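PDB 7ALK: neurogenic locus protein delta from Drosophila melanogaster, which acts as a ligand for the Notch receptor and is required to separate neural from epidermal cell lineages during development. Local coordinates for residues A[66-70]-A[85-89]; A[11-17]-A[151-155]. All blocks are in the same frame, centred on the assembly; numbering follows the deposited sequence.

Interaction 1: A[66-70]-A[85-89]; sequences ITPIL and NKGFT. With NAG (2-acetamido-2-deoxy-beta-D-glucopyranose), chain B; BMA (beta-D-mannopyranose), chain C.
Lys86 NZ is gripped from two directions: it donates to the backbone carbonyl Ile69 O at 2.9 Å and to NAG O3, a sugar hydroxyl of a glycan carried by the protein itself, at 3.1 Å. The ammonium thus ties a type I' beta turn, Asn85 to Phe88, to segment 66-70, on strand 63-72, in the C2-like N-terminal domain of this Notch ligand. It meets Ile69 O well off the line of the carbonyl, at a C=O...N angle of 128°, and somewhat out of the carbonyl plane. The reach comes from an extended side chain, with CG anti to the backbone N (chi1 -153°) and the chain extended beyond CG. Beside this bond the sugar also touches protein carbon, Ile69 CG1 lying 3.5 Å from NAG N2. Pro68 sets its CG and CD against Phe88 CB, the two side chains crossing at about a right angle. The Phe88 ring is held by two apolar groups: Leu70 CD1 reaches CE2, while Thr67 lays a methyl over one face. Thr67 OG1 meanwhile bonds to Phe43 O on strand 40-48. The methyl makes a CH-pi contact, with Thr67 CG2 3.9 Å from the Phe88 ring centroid, 20° off the normal and shifted toward CD1.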
loop_
_atom_site.group_PDB
_atom_site.type_symbol
_atom_site.label_atom_id
_atom_site.label_comp_id
_atom_site.label_asym_id
_atom_site.label_seq_id
_atom_site.Cartn_x
_atom_site.Cartn_y
_atom_site.Cartn_z
ATOM N N ILE A 66 0.410 10.771 11.872
ATOM C CA ILE A 66 0.937 12.127 11.979
ATOM C C ILE A 66 2.374 12.113 11.478
ATOM O O ILE A 66 3.156 11.228 11.844
ATOM C CB ILE A 66 0.861 12.652 13.425
ATOM C CG1 ILE A 66 -0.520 13.242 13.706
ATOM C CG2 ILE A 66 1.928 13.701 13.677
ATOM C CD1 ILE A 66 -0.598 13.985 15.018
ATOM N N THR A 67 2.719 13.091 10.643
ATOM C CA THR A 67 4.016 13.225 9.996
ATOM C C THR A 67 4.852 14.305 10.673
ATOM O O THR A 67 4.323 15.363 11.031
ATOM C CB THR A 67 3.839 13.578 8.518
ATOM O OG1 THR A 67 2.825 12.746 7.945
ATOM C CG2 THR A 67 5.133 13.372 7.756
ATOM N N PRO A 68 6.147 14.078 10.876
ATOM C CA PRO A 68 7.018 15.155 11.364
ATOM C C PRO A 68 7.226 16.216 10.293
ATOM O O PRO A 68 6.841 16.057 9.134
ATOM C CB PRO A 68 8.325 14.433 11.705
ATOM C CG PRO A 68 8.308 13.207 10.854
ATOM C CD PRO A 68 6.866 12.796 10.769
ATOM N N ILE A 69 7.848 17.321 10.704
ATOM C CA ILE A 69 8.105 18.441 9.802
ATOM C C ILE A 69 9.034 17.984 8.684
ATOM O O ILE A 69 10.234 17.788 8.900
ATOM C CB ILE A 69 8.703 19.647 10.552
ATOM C CG1 ILE A 69 7.852 19.998 11.773
ATOM C CG2 ILE A 69 8.814 20.845 9.622
ATOM C CD1 ILE A 69 8.301 21.250 12.494
ATOM N N LEU A 70 8.483 17.816 7.481
ATOM C CA LEU A 70 9.258 17.311 6.354
ATOM C C LEU A 70 9.994 18.405 5.593
ATOM O O LEU A 70 11.080 18.149 5.062
ATOM C CB LEU A 70 8.350 16.550 5.382
ATOM C CG LEU A 70 7.604 15.345 5.953
ATOM C CD1 LEU A 70 6.954 14.548 4.837
ATOM C CD2 LEU A 70 8.541 14.466 6.768
ATOM N N ASN A 85 13.737 9.993 4.980
ATOM C CA ASN A 85 13.499 9.420 6.299
ATOM C C ASN A 85 13.049 10.465 7.312
ATOM O O ASN A 85 11.910 10.943 7.256
ATOM C CB ASN A 85 14.755 8.709 6.808
ATOM C CG ASN A 85 14.869 7.289 6.289
ATOM O OD1 ASN A 85 14.163 6.391 6.746
ATOM N ND2 ASN A 85 15.765 7.078 5.332
ATOM N N LYS A 86 13.945 10.820 8.238
ATOM C CA LYS A 86 13.597 11.586 9.438
ATOM C C LYS A 86 12.541 10.849 10.260
ATOM O O LYS A 86 11.660 11.461 10.867
ATOM C CB LYS A 86 13.134 13.005 9.096
ATOM C CG LYS A 86 13.386 14.019 10.202
ATOM C CD LYS A 86 12.396 15.172 10.145
ATOM C CE LYS A 86 12.642 16.156 11.279
ATOM N NZ LYS A 86 11.523 17.128 11.433
ATOM N N GLY A 87 12.631 9.520 10.277
ATOM C CA GLY A 87 11.682 8.687 10.985
ATOM C C GLY A 87 10.368 8.460 10.274
ATOM O O GLY A 87 9.518 7.731 10.802
ATOM N N PHE A 88 10.172 9.047 9.097
ATOM C CA PHE A 88 8.918 8.955 8.364
ATOM C C PHE A 88 9.086 8.045 7.154
ATOM O O PHE A 88 10.101 8.107 6.454
ATOM C CB PHE A 88 8.446 10.342 7.919
ATOM C CG PHE A 88 7.415 10.311 6.830
ATOM C CD1 PHE A 88 6.114 9.922 7.102
ATOM C CD2 PHE A 88 7.742 10.678 5.534
ATOM C CE1 PHE A 88 5.161 9.895 6.103
ATOM C CE2 PHE A 88 6.793 10.653 4.531
ATOM C CZ PHE A 88 5.502 10.260 4.816
ATOM N N THR A 89 8.083 7.207 6.910
ATOM C CA THR A 89 8.095 6.252 5.810
ATOM C C THR A 89 7.147 6.716 4.712
ATOM O O THR A 89 5.983 7.031 4.981
ATOM C CB THR A 89 7.700 4.853 6.289
ATOM O OG1 THR A 89 8.569 4.446 7.352
ATOM C CG2 THR A 89 7.798 3.850 5.147
HETATM C C1 NAG B . 11.318 19.603 15.508
HETATM C C2 NAG B . 11.041 18.417 14.602
HETATM C C3 NAG B . 11.612 17.148 15.219
HETATM C C4 NAG B . 13.100 17.321 15.510
HETATM C C5 NAG B . 13.386 18.617 16.274
HETATM C C6 NAG B . 14.857 18.960 16.281
HETATM C C7 NAG B . 8.683 17.939 15.193
HETATM C C8 NAG B . 7.288 17.826 14.658
HETATM N N2 NAG B . 9.625 18.264 14.298
HETATM O O3 NAG B . 11.394 16.067 14.320
HETATM O O4 NAG B . 13.572 16.246 16.316
HETATM O O5 NAG B . 12.719 19.746 15.684
HETATM O O6 NAG B . 15.320 19.246 14.967
HETATM O O7 NAG B . 8.937 17.751 16.380
HETATM C C1 BMA C . 15.537 10.241 14.473
HETATM C C2 BMA C . 14.882 9.074 13.714
HETATM C C3 BMA C . 15.606 7.775 14.022
HETATM C C4 BMA C . 17.109 7.933 13.764
HETATM C C5 BMA C . 17.657 9.084 14.624
HETATM C C6 BMA C . 19.142 9.347 14.395
HETATM O O2 BMA C . 15.005 9.273 12.311
HETATM O O3 BMA C . 15.076 6.694 13.255
HETATM O O4 BMA C . 17.795 6.728 14.076
HETATM O O5 BMA C . 16.943 10.284 14.287
HETATM O O6 BMA C . 19.327 10.743 14.134
#

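Interaction 2: A[11-17]-A[151-155]; sequences FSNDHGR and YTSLE
With CG anti to the backbone N (chi1 -176°), Phe11 lays its ring along the neighbouring strand, while at Thr152 the methyl CG2 is anti to the carbonyl carbon and comes up beside CZ of that ring. Phe11 CZ lies 3.6 Å from Thr152 CB, and Leu154 CB approaches the ring edge in its plane, 3.8 Å from Phe11 CD1. This is the end of an antiparallel pairing between strands 3-12 and 153-161 in the C2-like domain. Phe11 and Leu154 form a non-hydrogen-bonded pair whose side chains face strands 103-113 and 124-135, where Phe11 meets Ala110 and Ile127. Ser12 and Ser153 form the hydrogen-bonded pair on the other face: Ser12 N gives to Ser153 O at 2.6 Å, and Ser153 N returns a bond to Ser12 O at 3.1 Å. Were Phe11 an alanine, the space beside Thr152 and Leu154 would probably be left unfilled, and the ring packing on Ala110 and Ile127 lost.

Beyond Ser12 the chain leaves the strand in a type I turn from Asn13 to Gly16. The Asn13 amide lies against Thr152 CG2, and Asn13 OD1 takes a weak bond from Arg17 N. Thr152 OG1 finds its partner in Gln128 OE1. After the turn, extended Arg17 passes over a face of Tyr151, its CD 3.9 Å from the ring centroid and 15° off the normal, with guanidinium and ring planes 34° apart. The chemistry is therefore divided: backbone bonds and buried apolar groups fasten the strands, whereas beyond the turn the contact is an aliphatic CH-pi one, from Arg17 CD to the Tyr151 ring, with no charge pairing between the two segments.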
loop_
_atom_site.group_PDB
_atom_site.type_symbol
_atom_site.label_atom_id
_atom_site.label_comp_id
_atom_site.label_asym_id
_atom_site.label_seq_id
_atom_site.Cartn_x
_atom_site.Cartn_y
_atom_site.Cartn_z
ATOM N N PHE A 11 4.162 18.844 -2.497
ATOM C CA PHE A 11 3.306 19.881 -1.938
ATOM C C PHE A 11 3.855 21.233 -2.367
ATOM O O PHE A 11 5.044 21.508 -2.183
ATOM C CB PHE A 11 3.240 19.788 -0.412
ATOM C CG PHE A 11 2.291 20.773 0.211
ATOM C CD1 PHE A 11 0.921 20.578 0.135
ATOM C CD2 PHE A 11 2.768 21.892 0.871
ATOM C CE1 PHE A 11 0.044 21.481 0.705
ATOM C CE2 PHE A 11 1.895 22.800 1.445
ATOM C CZ PHE A 11 0.531 22.592 1.362
ATOM N N SER A 12 2.996 22.067 -2.945
ATOM C CA SER A 12 3.407 23.329 -3.549
ATOM C C SER A 12 2.837 24.490 -2.745
ATOM O O SER A 12 1.620 24.579 -2.555
ATOM C CB SER A 12 2.949 23.408 -5.005
ATOM O OG SER A 12 3.455 24.570 -5.637
ATOM N N ASN A 13 3.718 25.380 -2.285
ATOM C CA ASN A 13 3.309 26.579 -1.565
ATOM C C ASN A 13 4.463 27.573 -1.511
ATOM O O ASN A 13 5.043 27.805 -0.445
ATOM C CB ASN A 13 2.828 26.226 -0.156
ATOM C CG ASN A 13 2.326 27.434 0.613
ATOM O OD1 ASN A 13 2.752 27.685 1.739
ATOM N ND2 ASN A 13 1.427 28.195 0.001
ATOM N N ASP A 14 4.802 28.164 -2.659
ATOM C CA ASP A 14 5.952 29.058 -2.738
ATOM C C ASP A 14 5.745 30.350 -1.960
ATOM O O ASP A 14 6.728 31.015 -1.615
ATOM C CB ASP A 14 6.264 29.382 -4.200
ATOM C CG ASP A 14 6.562 28.145 -5.020
ATOM O OD1 ASP A 14 7.085 27.163 -4.450
ATOM O OD2 ASP A 14 6.273 28.152 -6.235
ATOM N N HIS A 15 4.498 30.718 -1.675
ATOM C CA HIS A 15 4.200 31.965 -0.987
ATOM C C HIS A 15 4.228 31.831 0.530
ATOM O O HIS A 15 4.247 32.854 1.224
ATOM C CB HIS A 15 2.830 32.490 -1.426
ATOM C CG HIS A 15 2.739 32.794 -2.889
ATOM N ND1 HIS A 15 3.844 32.832 -3.711
ATOM C CD2 HIS A 15 1.675 33.072 -3.677
ATOM C CE1 HIS A 15 3.465 33.120 -4.944
ATOM N NE2 HIS A 15 2.153 33.272 -4.951
ATOM N N GLY A 16 4.235 30.608 1.058
ATOM C CA GLY A 16 4.216 30.396 2.492
ATOM C C GLY A 16 2.969 30.952 3.146
ATOM O O GLY A 16 3.055 31.659 4.154
ATOM N N ARG A 17 1.805 30.636 2.587
ATOM C CA ARG A 17 0.546 31.223 3.020
ATOM C C ARG A 17 -0.342 30.172 3.683
ATOM O O ARG A 17 0.034 29.008 3.845
ATOM C CB ARG A 17 -0.163 31.891 1.840
ATOM C CG ARG A 17 0.584 33.101 1.309
ATOM C CD ARG A 17 -0.200 33.845 0.241
ATOM N NE ARG A 17 0.568 34.963 -0.295
ATOM C CZ ARG A 17 0.634 36.163 0.266
ATOM N NH1 ARG A 17 -0.014 36.440 1.384
ATOM N NH2 ARG A 17 1.373 37.108 -0.310
ATOM N N TYR A 151 -3.991 28.622 -2.816
ATOM C CA TYR A 151 -2.553 28.837 -2.904
ATOM C C TYR A 151 -1.739 27.555 -2.962
ATOM O O TYR A 151 -0.670 27.552 -3.575
ATOM C CB TYR A 151 -2.056 29.665 -1.707
ATOM C CG TYR A 151 -2.719 31.015 -1.559
ATOM C CD1 TYR A 151 -2.380 32.073 -2.391
ATOM C CD2 TYR A 151 -3.677 31.233 -0.578
ATOM C CE1 TYR A 151 -2.980 33.310 -2.255
ATOM C CE2 TYR A 151 -4.283 32.466 -0.433
ATOM C CZ TYR A 151 -3.931 33.501 -1.275
ATOM O OH TYR A 151 -4.531 34.731 -1.135
ATOM N N THR A 152 -2.209 26.473 -2.349
ATOM C CA THR A 152 -1.420 25.264 -2.182
ATOM C C THR A 152 -1.900 24.160 -3.114
ATOM O O THR A 152 -3.041 24.155 -3.583
ATOM C CB THR A 152 -1.473 24.773 -0.732
ATOM O OG1 THR A 152 -2.840 24.619 -0.327
ATOM C CG2 THR A 152 -0.792 25.767 0.185
ATOM N N SER A 153 -1.000 23.213 -3.370
ATOM C CA SER A 153 -1.284 22.068 -4.225
ATOM C C SER A 153 -0.544 20.857 -3.679
ATOM O O SER A 153 0.651 20.944 -3.384
ATOM C CB SER A 153 -0.864 22.341 -5.673
ATOM O OG SER A 153 -0.961 21.168 -6.461
ATOM N N LEU A 154 -1.252 19.738 -3.548
ATOM C CA LEU A 154 -0.683 18.499 -3.031
ATOM C C LEU A 154 -0.905 17.389 -4.047
ATOM O O LEU A 154 -2.043 17.131 -4.452
ATOM C CB LEU A 154 -1.304 18.126 -1.684
ATOM C CG LEU A 154 -0.851 16.789 -1.096
ATOM C CD1 LEU A 154 0.663 16.737 -0.983
ATOM C CD2 LEU A 154 -1.493 16.561 0.258
ATOM N N GLU A 155 0.180 16.732 -4.449
ATOM C CA GLU A 155 0.137 15.637 -5.407
ATOM C C GLU A 155 0.483 14.332 -4.701
ATOM O O GLU A 155 1.406 14.285 -3.882
ATOM C CB GLU A 155 1.106 15.889 -6.566
ATOM C CG GLU A 155 0.903 14.977 -7.762
ATOM C CD GLU A 155 1.770 15.367 -8.944
ATOM O OE1 GLU A 155 2.353 16.473 -8.914
ATOM O OE2 GLU A 155 1.870 14.568 -9.900
#

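From the N terminus, strand 3-12 runs into segment 11-17, the first half of interaction 2, whose partner 151-155 comes more than 130 residues later. That contact closes a long loop spanning most of the C2-like domain and pairs its first strand with 153-161. Interaction 1 lies wholly within this span and closes a short loop: 14 residues separate 66-70 from segment 85-89, so the two contacts nest and do not cross. The inner one ties the region of strand 63-72 to the loop leading into strand 92-95, which itself pairs with 3-12. Their centres are 18 Å apart, and their nearest atoms about 8 Å, without touching.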